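Local coordinates for Lin1840 protein (Listeria innocua serovar 6a, PDB 4ZOC) that probably hydrolyses terminal non-reducing beta-D-glucosyl residues, releasing beta-D-glucose, and takes part in beta-1,2-glucan metabolism, at residues A[87-92]-A[131-136]; A[185-190]-A[231-236]; A[264-269]-A[297-302]. The protein carries 2 engineered substitutions. All coordinates share one frame; numbering follows the deposited sequence.

Contact 1: residues A[87-92]-A[131-136]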
ATOM      1  N   VAL A  87     -21.523  26.347 -21.580  1.00 13.65           N
ATOM      2  CA  VAL A  87     -22.040  25.104 -20.971  1.00 10.91           C
ATOM      3  C   VAL A  87     -21.765  25.163 -19.461  1.00  9.20           C
ATOM      4  O   VAL A  87     -20.704  25.641 -19.061  1.00  9.19           O
ATOM      5  CB  VAL A  87     -21.456  23.777 -21.643  1.00 10.50           C
ATOM      6  CG1 VAL A  87     -19.919  23.776 -21.649  1.00  9.74           C
ATOM      7  CG2 VAL A  87     -22.112  22.578 -20.991  1.00 10.46           C
ATOM      8  N   PHE A  88     -22.767  24.776 -18.656  1.00  8.21           N
ATOM      9  CA  PHE A  88     -22.777  24.896 -17.183  1.00  8.13           C
ATOM     10  C   PHE A  88     -22.672  23.515 -16.575  1.00  7.77           C
ATOM     11  O   PHE A  88     -23.506  22.620 -16.842  1.00  8.95           O
ATOM     12  CB  PHE A  88     -24.099  25.539 -16.729  1.00  8.43           C
ATOM     13  CG  PHE A  88     -24.173  27.036 -16.987  1.00  9.77           C
ATOM     14  CD1 PHE A  88     -24.419  27.534 -18.283  1.00 10.21           C
ATOM     15  CD2 PHE A  88     -23.929  27.931 -15.950  1.00 12.01           C
ATOM     16  CE1 PHE A  88     -24.437  28.895 -18.489  1.00  9.43           C
ATOM     17  CE2 PHE A  88     -23.981  29.307 -16.138  1.00 11.96           C
ATOM     18  CZ  PHE A  88     -24.209  29.792 -17.427  1.00 10.23           C
ATOM     19  N   MET A  89     -21.663  23.349 -15.744  1.00  8.50           N
ATOM     20  CA  MET A  89     -21.387  22.091 -15.094  1.00  8.32           C
ATOM     21  C   MET A  89     -21.372  22.240 -13.574  1.00  9.04           C
ATOM     22  O   MET A  89     -21.097  23.342 -13.026  1.00  8.71           O
ATOM     23  CB  MET A  89     -20.017  21.613 -15.544  1.00  9.26           C
ATOM     24  CG  MET A  89     -19.778  21.672 -17.031  1.00  8.17           C
ATOM     25  SD  MET A  89     -18.483  20.565 -17.595  1.00  8.55           S
ATOM     26  CE  MET A  89     -18.333  21.151 -19.266  1.00  7.86           C
ATOM     27  N   ALA A  90     -21.683  21.137 -12.877  1.00  8.87           N
ATOM     28  CA  ALA A  90     -21.750  21.245 -11.410  1.00  9.63           C
ATOM     29  C   ALA A  90     -21.491  19.902 -10.763  1.00  8.48           C
ATOM     30  O   ALA A  90     -21.598  18.857 -11.412  1.00  7.49           O
ATOM     31  CB  ALA A  90     -23.123  21.750 -11.006  1.00  9.11           C
ATOM     32  N   ASP A  91     -21.173  19.943  -9.479  1.00  8.34           N
ATOM     33  CA  ASP A  91     -21.019  18.711  -8.685  1.00  9.68           C
ATOM     34  C   ASP A  91     -22.356  18.274  -8.089  1.00  9.77           C
ATOM     35  O   ASP A  91     -22.727  18.780  -7.038  1.00 13.53           O
ATOM     36  CB  ASP A  91     -20.001  18.980  -7.581  1.00 11.90           C
ATOM     37  CG  ASP A  91     -18.578  19.062  -8.161  1.00 11.76           C
ATOM     38  OD1 ASP A  91     -18.039  18.025  -8.641  1.00 17.37           O
ATOM     39  OD2 ASP A  91     -18.036  20.111  -8.118  1.00 14.94           O
ATOM     40  N   VAL A  92     -23.075  17.399  -8.814  1.00  7.36           N
ATOM     41  CA  VAL A  92     -24.274  16.721  -8.367  1.00  8.01           C
ATOM     42  C   VAL A  92     -23.935  15.265  -8.149  1.00  7.16           C
ATOM     43  O   VAL A  92     -23.931  14.466  -9.045  1.00  8.53           O
ATOM     44  CB  VAL A  92     -25.486  17.019  -9.305  1.00  8.62           C
ATOM     45  CG1 VAL A  92     -26.764  16.649  -8.586  1.00  8.70           C
ATOM     46  CG2 VAL A  92     -25.331  18.469  -9.775  1.00  7.92           C
ATOM     47  N   HIS A 131     -28.272  23.644 -14.601  1.00 12.74           N
ATOM     48  CA  HIS A 131     -27.063  22.854 -14.849  1.00  9.80           C
ATOM     49  C   HIS A 131     -27.218  21.860 -15.990  1.00  8.09           C
ATOM     50  O   HIS A 131     -28.178  21.140 -16.045  1.00 10.40           O
ATOM     51  CB  HIS A 131     -26.689  22.084 -13.576  1.00 10.31           C
ATOM     52  CG  HIS A 131     -26.531  22.949 -12.359  1.00  9.26           C
ATOM     53  ND1 HIS A 131     -25.514  23.871 -12.210  1.00  9.04           N
ATOM     54  CD2 HIS A 131     -27.304  23.069 -11.255  1.00  7.51           C
ATOM     55  CE1 HIS A 131     -25.645  24.493 -11.059  1.00  8.60           C
ATOM     56  NE2 HIS A 131     -26.735  24.035 -10.470  1.00  8.70           N
ATOM     57  N   HIS A 132     -26.185  21.767 -16.839  1.00  8.99           N
ATOM     58  CA  HIS A 132     -26.180  20.910 -18.036  1.00  8.30           C
ATOM     59  C   HIS A 132     -25.423  19.615 -17.834  1.00  8.43           C
ATOM     60  O   HIS A 132     -25.733  18.645 -18.501  1.00  9.72           O
ATOM     61  CB  HIS A 132     -25.512  21.569 -19.210  1.00  7.28           C
ATOM     62  CG  HIS A 132     -26.086  22.928 -19.506  1.00 10.26           C
ATOM     63  ND1 HIS A 132     -25.353  23.931 -20.081  1.00  9.09           N
ATOM     64  CD2 HIS A 132     -27.325  23.431 -19.298  1.00  9.69           C
ATOM     65  CE1 HIS A 132     -26.101  25.026 -20.179  1.00 12.11           C
ATOM     66  NE2 HIS A 132     -27.310  24.747 -19.744  1.00  9.53           N
ATOM     67  N   VAL A 133     -24.378  19.641 -17.015  1.00  8.21           N
ATOM     68  CA  VAL A 133     -23.502  18.488 -16.761  1.00  7.47           C
ATOM     69  C   VAL A 133     -23.283  18.291 -15.283  1.00  8.26           C
ATOM     70  O   VAL A 133     -23.104  19.258 -14.557  1.00  9.74           O
ATOM     71  CB  VAL A 133     -22.041  18.781 -17.344  1.00  7.49           C
ATOM     72  CG1 VAL A 133     -21.062  17.644 -17.175  1.00  8.12           C
ATOM     73  CG2 VAL A 133     -22.094  19.143 -18.793  1.00  8.97           C
ATOM     74  N   THR A 134     -23.229  17.035 -14.846  1.00  8.83           N
ATOM     75  CA  THR A 134     -22.732  16.761 -13.515  1.00  7.47           C
ATOM     76  C   THR A 134     -21.447  15.972 -13.525  1.00  8.01           C
ATOM     77  O   THR A 134     -21.294  15.043 -14.331  1.00  7.62           O
ATOM     78  CB  THR A 134     -23.774  16.004 -12.658  1.00  7.58           C
ATOM     79  OG1 THR A 134     -23.215  15.760 -11.359  1.00  9.16           O
ATOM     80  CG2 THR A 134     -24.198  14.597 -13.258  1.00  6.86           C
ATOM     81  N   PHE A 135     -20.613  16.266 -12.529  1.00  8.71           N
ATOM     82  CA  PHE A 135     -19.336  15.587 -12.326  1.00  8.10           C
ATOM     83  C   PHE A 135     -19.546  14.297 -11.514  1.00  7.88           C
ATOM     84  O   PHE A 135     -19.104  14.185 -10.336  1.00  7.08           O
ATOM     85  CB  PHE A 135     -18.379  16.502 -11.670  1.00  7.49           C
ATOM     86  CG  PHE A 135     -18.056  17.804 -12.467  1.00  7.53           C
ATOM     87  CD1 PHE A 135     -17.709  17.738 -13.888  1.00  6.61           C
ATOM     88  CD2 PHE A 135     -18.068  19.050 -11.820  1.00  6.99           C
ATOM     89  CE1 PHE A 135     -17.420  18.863 -14.554  1.00  7.16           C
ATOM     90  CE2 PHE A 135     -17.674  20.184 -12.503  1.00  7.82           C
ATOM     91  CZ  PHE A 135     -17.344  20.067 -13.862  1.00  7.87           C
ATOM     92  N   SER A 136     -20.287  13.386 -12.114  1.00  7.27           N
ATOM     93  CA  SER A 136     -20.667  12.117 -11.538  1.00  7.64           C
ATOM     94  C   SER A 136     -21.032  11.178 -12.682  1.00  7.41           C
ATOM     95  O   SER A 136     -21.472  11.631 -13.742  1.00  6.85           O
ATOM     96  CB  SER A 136     -21.874  12.302 -10.578  1.00  8.47           C
ATOM     97  OG  SER A 136     -22.447  11.091 -10.127  1.00 10.62           O
TER
HETATM   98  O   HOH W   1     -23.054  25.316 -13.168  1.00  9.85           O

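Contact 2: residues A[185-190]-A[231-236]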
ATOM      1  N   GLN A 185     -33.152  15.536 -18.127  1.00 11.22           N
ATOM      2  CA  GLN A 185     -31.894  14.754 -18.059  1.00 11.51           C
ATOM      3  C   GLN A 185     -30.714  15.654 -18.350  1.00 11.67           C
ATOM      4  O   GLN A 185     -30.855  16.754 -18.908  1.00  8.94           O
ATOM      5  CB  GLN A 185     -31.901  13.698 -19.147  1.00 14.08           C
ATOM      6  CG  GLN A 185     -33.113  12.832 -19.259  1.00 19.15           C
ATOM      7  CD  GLN A 185     -33.392  12.005 -18.091  1.00 20.67           C
ATOM      8  OE1 GLN A 185     -34.524  11.596 -17.926  1.00 33.09           O
ATOM      9  NE2 GLN A 185     -32.403  11.750 -17.234  1.00 24.87           N
ATOM     10  N   MET A 186     -29.515  15.202 -17.968  1.00 11.60           N
ATOM     11  CA  MET A 186     -28.316  16.014 -18.115  1.00  9.71           C
ATOM     12  C   MET A 186     -27.137  15.115 -18.499  1.00 10.00           C
ATOM     13  O   MET A 186     -27.208  13.889 -18.375  1.00 11.54           O
ATOM     14  CB  MET A 186     -28.019  16.737 -16.810  1.00  9.54           C
ATOM     15  CG  MET A 186     -27.534  15.871 -15.649  1.00 10.84           C
ATOM     16  SD  MET A 186     -27.563  16.710 -14.062  1.00 11.38           S
ATOM     17  CE  MET A 186     -26.651  18.187 -14.377  1.00 10.06           C
ATOM     18  N   ALA A 187     -26.052  15.720 -18.960  1.00  9.49           N
ATOM     19  CA  ALA A 187     -24.835  14.970 -19.254  1.00  7.62           C
ATOM     20  C   ALA A 187     -24.131  14.551 -17.962  1.00  7.78           C
ATOM     21  O   ALA A 187     -24.004  15.321 -16.997  1.00  7.61           O
ATOM     22  CB  ALA A 187     -23.913  15.751 -20.116  1.00  7.67           C
ATOM     23  N   ALA A 188     -23.609  13.326 -18.002  1.00  8.46           N
ATOM     24  CA  ALA A 188     -22.765  12.792 -16.948  1.00  8.26           C
ATOM     25  C   ALA A 188     -21.307  12.917 -17.337  1.00  9.29           C
ATOM     26  O   ALA A 188     -20.986  12.896 -18.502  1.00 10.05           O
ATOM     27  CB  ALA A 188     -23.155  11.338 -16.688  1.00  8.76           C
ATOM     28  N   CYS A 189     -20.424  13.037 -16.344  1.00  9.02           N
ATOM     29  CA  CYS A 189     -19.015  13.089 -16.500  1.00  9.21           C
ATOM     30  C   CYS A 189     -18.392  12.058 -15.533  1.00  8.81           C
ATOM     31  O   CYS A 189     -18.402  12.225 -14.329  1.00  9.32           O
ATOM     32  CB  CYS A 189     -18.474  14.456 -16.119  1.00  9.65           C
ATOM     33  SG  CYS A 189     -16.721  14.667 -16.264  1.00  9.59           S
ATOM     34  N   VAL A 190     -17.805  11.041 -16.122  1.00  7.42           N
ATOM     35  CA  VAL A 190     -17.093   9.958 -15.399  1.00  7.94           C
ATOM     36  C   VAL A 190     -15.865  10.552 -14.763  1.00  8.25           C
ATOM     37  O   VAL A 190     -15.162  11.283 -15.439  1.00  7.13           O
ATOM     38  CB  VAL A 190     -16.707   8.822 -16.414  1.00  9.98           C
ATOM     39  CG1 VAL A 190     -15.692   7.827 -15.877  1.00  9.97           C
ATOM     40  CG2 VAL A 190     -17.941   8.019 -16.830  1.00  8.87           C
ATOM     41  N   ALA A 231     -21.628   7.684 -21.293  1.00  9.73           N
ATOM     42  CA  ALA A 231     -21.276   8.909 -20.508  1.00 10.13           C
ATOM     43  C   ALA A 231     -20.692   9.981 -21.411  1.00  8.83           C
ATOM     44  O   ALA A 231     -19.752   9.713 -22.199  1.00  9.43           O
ATOM     45  CB  ALA A 231     -20.287   8.598 -19.391  1.00 10.71           C
ATOM     46  N   LYS A 232     -21.208  11.203 -21.324  1.00  9.27           N
ATOM     47  CA  LYS A 232     -20.746  12.238 -22.246  1.00 10.46           C
ATOM     48  C   LYS A 232     -19.377  12.782 -22.051  1.00  9.91           C
ATOM     49  O   LYS A 232     -18.722  13.116 -23.048  1.00 12.06           O
ATOM     50  CB  LYS A 232     -21.772  13.349 -22.359  1.00  9.44           C
ATOM     51  CG  LYS A 232     -23.040  12.883 -23.123  1.00 12.04           C
ATOM     52  CD  LYS A 232     -22.780  12.981 -24.597  1.00 16.76           C
ATOM     53  CE  LYS A 232     -23.868  12.515 -25.507  1.00 20.06           C
ATOM     54  NZ  LYS A 232     -23.284  12.565 -26.897  1.00 19.92           N
ATOM     55  N   LEU A 233     -18.918  12.954 -20.797  1.00  8.65           N
ATOM     56  CA  LEU A 233     -17.617  13.541 -20.523  1.00  7.75           C
ATOM     57  C   LEU A 233     -16.780  12.605 -19.622  1.00  7.26           C
ATOM     58  O   LEU A 233     -17.341  11.735 -18.966  1.00  7.28           O
ATOM     59  CB  LEU A 233     -17.733  14.876 -19.785  1.00  8.38           C
ATOM     60  CG  LEU A 233     -18.373  16.072 -20.528  1.00  9.29           C
ATOM     61  CD1 LEU A 233     -19.881  16.030 -20.462  1.00 11.83           C
ATOM     62  CD2 LEU A 233     -17.826  17.379 -19.934  1.00  9.24           C
ATOM     63  N   VAL A 234     -15.484  12.802 -19.613  1.00  8.75           N
ATOM     64  CA  VAL A 234     -14.579  12.192 -18.661  1.00  9.24           C
ATOM     65  C   VAL A 234     -13.754  13.288 -18.024  1.00  8.65           C
ATOM     66  O   VAL A 234     -13.385  14.257 -18.690  1.00  7.87           O
ATOM     67  CB  VAL A 234     -13.693  11.152 -19.349  1.00 10.98           C
ATOM     68  CG1 VAL A 234     -12.646  10.554 -18.390  1.00 11.95           C
ATOM     69  CG2 VAL A 234     -14.557  10.051 -19.880  1.00 11.32           C
ATOM     70  N   MET A 235     -13.409  13.137 -16.745  1.00  8.61           N
ATOM     71  CA  MET A 235     -12.575  14.120 -16.057  1.00  7.28           C
ATOM     72  C   MET A 235     -11.257  13.457 -15.652  1.00  7.17           C
ATOM     73  O   MET A 235     -11.258  12.276 -15.254  1.00  6.38           O
ATOM     74  CB  MET A 235     -13.281  14.644 -14.770  1.00  7.04           C
ATOM     75  CG  MET A 235     -12.444  15.578 -13.917  1.00  7.79           C
ATOM     76  SD  MET A 235     -13.153  15.969 -12.320  1.00  9.23           S
ATOM     77  CE  MET A 235     -14.599  16.908 -12.840  1.00 11.84           C
ATOM     78  N   THR A 236     -10.142  14.181 -15.797  1.00  6.86           N
ATOM     79  CA  THR A 236      -8.801  13.625 -15.401  1.00  6.39           C
ATOM     80  C   THR A 236      -8.646  13.465 -13.882  1.00  7.07           C
ATOM     81  O   THR A 236      -9.455  14.028 -13.124  1.00  7.09           O
ATOM     82  CB  THR A 236      -7.671  14.524 -15.911  1.00  7.03           C
ATOM     83  OG1 THR A 236      -7.578  15.739 -15.123  1.00  8.11           O
ATOM     84  CG2 THR A 236      -7.821  14.760 -17.429  1.00  7.15           C
TER

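Contact 3: residues A[264-269]-A[297-302]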
ATOM      1  N   ASP A 264     -14.965   9.845 -27.424  1.00 12.58           N
ATOM      2  CA  ASP A 264     -14.816  10.980 -28.303  1.00 14.60           C
ATOM      3  C   ASP A 264     -15.502  12.237 -27.768  1.00 17.81           C
ATOM      4  O   ASP A 264     -15.768  13.137 -28.556  1.00 17.69           O
ATOM      5  CB  ASP A 264     -15.412  10.685 -29.704  1.00 21.79           C
ATOM      6  CG  ASP A 264     -14.950  11.708 -30.776  1.00 22.71           C
ATOM      7  OD1 ASP A 264     -13.773  12.135 -30.808  1.00 28.29           O
ATOM      8  OD2 ASP A 264     -15.749  12.098 -31.625  1.00 29.83           O
ATOM      9  N   GLY A 265     -15.658  12.362 -26.445  1.00 11.70           N
ATOM     10  CA  GLY A 265     -16.230  13.512 -25.844  1.00 12.25           C
ATOM     11  C   GLY A 265     -15.174  14.392 -25.167  1.00  9.19           C
ATOM     12  O   GLY A 265     -13.940  14.252 -25.346  1.00  8.51           O
ATOM     13  N   VAL A 266     -15.691  15.402 -24.445  1.00 10.33           N
ATOM     14  CA  VAL A 266     -14.877  16.382 -23.776  1.00  9.24           C
ATOM     15  C   VAL A 266     -14.122  15.649 -22.644  1.00 10.04           C
ATOM     16  O   VAL A 266     -14.739  14.995 -21.830  1.00  9.43           O
ATOM     17  CB  VAL A 266     -15.712  17.563 -23.272  1.00  8.70           C
ATOM     18  CG1 VAL A 266     -14.908  18.483 -22.329  1.00  9.99           C
ATOM     19  CG2 VAL A 266     -16.283  18.348 -24.488  1.00  9.86           C
ATOM     20  N   LEU A 267     -12.792  15.788 -22.638  1.00  9.65           N
ATOM     21  CA  LEU A 267     -11.969  15.415 -21.473  1.00  8.81           C
ATOM     22  C   LEU A 267     -11.686  16.735 -20.722  1.00  8.78           C
ATOM     23  O   LEU A 267     -11.050  17.695 -21.284  1.00 12.67           O
ATOM     24  CB  LEU A 267     -10.707  14.659 -21.936  1.00  9.58           C
ATOM     25  CG  LEU A 267      -9.728  14.223 -20.835  1.00  9.62           C
ATOM     26  CD1 LEU A 267     -10.399  13.238 -19.862  1.00 10.20           C
ATOM     27  CD2 LEU A 267      -8.480  13.670 -21.410  1.00 10.11           C
ATOM     28  N   ILE A 268     -12.217  16.863 -19.503  1.00  6.96           N
ATOM     29  CA  ILE A 268     -12.036  18.052 -18.646  1.00  7.57           C
ATOM     30  C   ILE A 268     -11.050  17.710 -17.543  1.00  8.49           C
ATOM     31  O   ILE A 268     -11.020  16.573 -17.029  1.00  8.76           O
ATOM     32  CB  ILE A 268     -13.452  18.515 -18.040  1.00  7.01           C
ATOM     33  CG1 ILE A 268     -13.300  19.842 -17.255  1.00  7.26           C
ATOM     34  CG2 ILE A 268     -14.082  17.410 -17.183  1.00  7.68           C
ATOM     35  CD1 ILE A 268     -14.636  20.363 -16.610  1.00  6.30           C
ATOM     36  N   SER A 269     -10.203  18.655 -17.208  1.00  8.86           N
ATOM     37  CA  SER A 269      -9.320  18.502 -16.081  1.00  9.26           C
ATOM     38  C   SER A 269     -10.050  18.520 -14.793  1.00  6.87           C
ATOM     39  O   SER A 269     -11.044  19.224 -14.638  1.00  8.21           O
ATOM     40  CB  SER A 269      -8.221  19.589 -16.070  1.00  9.98           C
ATOM     41  OG  SER A 269      -8.655  20.862 -15.550  1.00  8.89           O
ATOM     42  N   GLY A 297      -4.718  15.500 -24.912  1.00  9.59           N
ATOM     43  CA  GLY A 297      -6.137  15.515 -25.253  1.00  9.58           C
ATOM     44  C   GLY A 297      -7.157  16.075 -24.256  1.00  9.15           C
ATOM     45  O   GLY A 297      -8.383  15.771 -24.328  1.00  9.92           O
ATOM     46  N   VAL A 298      -6.648  16.852 -23.342  1.00 10.66           N
ATOM     47  CA  VAL A 298      -7.462  17.547 -22.346  1.00  9.58           C
ATOM     48  C   VAL A 298      -8.080  18.731 -23.096  1.00  9.19           C
ATOM     49  O   VAL A 298      -7.361  19.555 -23.618  1.00 11.31           O
ATOM     50  CB  VAL A 298      -6.631  18.048 -21.134  1.00  8.95           C
ATOM     51  CG1 VAL A 298      -7.506  18.884 -20.229  1.00  9.91           C
ATOM     52  CG2 VAL A 298      -6.060  16.884 -20.340  1.00  9.72           C
ATOM     53  N   ASP A 299      -9.397  18.767 -23.131  1.00  8.15           N
ATOM     54  CA  ASP A 299     -10.130  19.775 -23.884  1.00 10.11           C
ATOM     55  C   ASP A 299     -10.455  21.018 -23.132  1.00 10.58           C
ATOM     56  O   ASP A 299     -10.738  22.047 -23.745  1.00 12.55           O
ATOM     57  CB  ASP A 299     -11.400  19.187 -24.421  1.00  9.69           C
ATOM     58  CG  ASP A 299     -11.130  17.971 -25.293  1.00 10.58           C
ATOM     59  OD1 ASP A 299     -10.132  17.996 -26.078  1.00 11.94           O
ATOM     60  OD2 ASP A 299     -11.961  17.050 -25.260  1.00 11.05           O
ATOM     61  N   LEU A 300     -10.509  20.917 -21.802  1.00 10.07           N
ATOM     62  CA  LEU A 300     -11.136  21.986 -20.967  1.00  8.39           C
ATOM     63  C   LEU A 300     -10.407  22.078 -19.662  1.00  8.64           C
ATOM     64  O   LEU A 300     -10.394  21.084 -18.917  1.00  9.08           O
ATOM     65  CB  LEU A 300     -12.628  21.642 -20.784  1.00  8.66           C
ATOM     66  CG  LEU A 300     -13.499  22.676 -20.062  1.00 10.04           C
ATOM     67  CD1 LEU A 300     -13.374  24.109 -20.636  1.00 10.34           C
ATOM     68  CD2 LEU A 300     -14.949  22.163 -19.945  1.00 10.30           C
ATOM     69  N   GLU A 301      -9.788  23.227 -19.420  1.00  8.33           N
ATOM     70  CA  GLU A 301      -8.961  23.504 -18.266  1.00  9.08           C
ATOM     71  C   GLU A 301      -9.808  24.135 -17.179  1.00  9.35           C
ATOM     72  O   GLU A 301     -10.358  25.224 -17.355  1.00 10.54           O
ATOM     73  CB  GLU A 301      -7.797  24.415 -18.634  1.00  9.58           C
ATOM     74  CG  GLU A 301      -6.894  24.753 -17.442  1.00  9.66           C
ATOM     75  CD  GLU A 301      -5.622  25.358 -17.805  1.00  8.87           C
ATOM     76  OE1 GLU A 301      -5.460  25.714 -18.990  1.00  9.81           O
ATOM     77  OE2 GLU A 301      -4.783  25.541 -16.876  1.00 10.60           O
ATOM     78  N   MET A 302      -9.948  23.392 -16.071  1.00 10.28           N
ATOM     79  CA  MET A 302     -10.825  23.831 -15.025  1.00  7.93           C
ATOM     80  C   MET A 302     -10.123  24.830 -14.076  1.00  8.76           C
ATOM     81  O   MET A 302      -9.302  24.445 -13.213  1.00  7.41           O
ATOM     82  CB  MET A 302     -11.295  22.610 -14.214  1.00  8.41           C
ATOM     83  CG  MET A 302     -12.237  22.994 -13.086  1.00  9.65           C
ATOM     84  SD  MET A 302     -12.850  21.638 -12.047  1.00  9.51           S
ATOM     85  CE  MET A 302     -13.813  20.658 -13.207  1.00  8.41           C
TER

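Contact 1: residues A[87-92]-A[131-136]
Met-89 lies against Val-133 of the neighbouring strand and Phe-135 just beyond it. Its CB meets Phe-135 at CZ (3.5 Å), and its CG lies 3.7 Å from Val-133 CB. SD then comes within 3.6 Å of Phe-135 CE1, an oblique Met-aromatic contact, and the terminal methyl CE runs on to Leu-300. With chi1 at -48°, the extended chain runs alongside Val-133 and crosses Phe-135 at about a right angle, a task for a long, unbranched, apolar residue.

The backbones are paired in parallel. Phe-88 O accepts from both His-132 N and Val-133 N, while Ala-90 exchanges bonds with Val-133 O and Phe-135 N. On the other side of the sheet the small Ala-90 lets the His-131 ring lie close, its CB 3.8 Å from the ring centroid and over one face. His-131 ND1 shares a water with Met-89 O, and NE2 is bonded to Tyr-96. Phe-88 turns its ring edge toward the face of His-132, planes 85° apart, while its CB also sits over that face.

Where the strands end, Thr-134 OG1 donates to Val-92 O at 2.7 Å. The hydroxyl stands opposite the residue's own N (chi1 180°), and this directs it across to the loop. Asp-91 OD1 lies 3.3 Å from Phe-135 CD2 at the ring edge, and the side chain of Asp-91 is about 6 Å from a bound glucose. Adjacent parallel strands joined through helices, with loops at their carboxyl ends facing the sugar, are characteristic of the TIM barrel of family 3 glycosidases.

Contact 2: residues A[185-190]-A[231-236]
Cys-189 lays its sulfur across the start of two side chains of strand 233-236. SG is 3.7 Å from Leu-233 CB and 3.8 Å from Met-235 CB, so it fills the notch between two residues that project from the same face. A chi1 of 180° swings the sulfur away from the residue's own N and forward along the strand, which is why it also reaches Met-235. Cysteine suits this place, being compact and apolar enough for a buried face that Ile-268 also covers.

Three backbone bonds hold the pair in register: Leu-233 N to Ala-188 O at 3.1 Å, Val-190 N to Leu-233 O at 3.0 Å, and Met-235 N to Val-190 O at 2.9 Å. The last runs almost along the carbonyl axis, whereas Val-190 N approaches Leu-233 O from above the carbonyl plane. The strand directions differ by 33°, the kind of twist that curls a parallel sheet into a TIM barrel; helices 212-219 and 221-228 belong to the connection between these two strands.

Val-190 looks to the outer face, toward helix 221-228, where Tyr-223 and Ala-226 pack on it. Its CG2 presses on Ala-231 CB at 3.5 Å, and its CB lies near Val-234 CG2. The beta-branched valines favour an extended backbone, and the short Ala-231 permits the close approach. At the amino-terminal end Ala-187 CB rests on Lys-232 CB at 3.9 Å and touches Leu-233 CD1. Beyond its CB, Lys-232 bends at chi2 and leads away, carrying its ammonium group to a salt bridge with Asp-338.

Contact 3: residues A[264-269]-A[297-302]
Val-266 opens the pairing, its CG1 resting against Leu-300 CB at 4.2 Å. At Leu-267 the backbone is gripped from both ends: its N donates to Asp-299 OD2 at 3.0 Å, meeting the oxygen from above the carboxylate plane, while its O takes the N-H of Asp-299 at 2.7 Å and a weaker bond from Leu-300 N. Aspartate suits the turn because its carboxylate also pairs with Arg-258 and Arg-331. Leu-267 CB lies 3.5 Å from Gly-297 O; that glycine ends helix 286-295 in a Schellman motif, its positive phi of 89° being easy for a residue without a side chain.

Ile-268 runs alongside Leu-300, and its CD1 touches Met-302 CE at 3.5 Å, an apolar cluster inside the barrel. Last comes Ser-269, whose N donates almost straight to Leu-300 O. Its hydroxyl, set by chi1 80° between its own N and carbonyl carbon, accepts from Met-302 N at 2.9 Å, taking over where the backbone pairing stops. Met-302 also packs on Trp-271 of the glucose pocket. The single bridge, Ile-268 with Leu-300, joins the outermost strands of the eight-stranded order and so completes the ring of this TIM barrel.

Overall arrangement
The three contacts come in series along the chain and lie in one parallel barrel sheet of the N-terminal domain. Contact 1 pairs the third and fourth strands, contact 2 the fifth and sixth, contact 3 the seventh and eighth. Centres of contacts 1 and 2 are 8 Å apart, those of 2 and 3 are 11 Å, and those of 1 and 3 are 14 Å. Probable backbone bonds join strand 133-134 to 187-193 and strand 233-236 to 266-268. Contacts 1 and 3 meet across the interior instead, where Met-89 and Phe-135 pack on Leu-300, Ile-268 and Met-302. These apolar side chains fill part of the barrel interior, and the side chain of Met-302 comes to about 6 Å from a bound glucose.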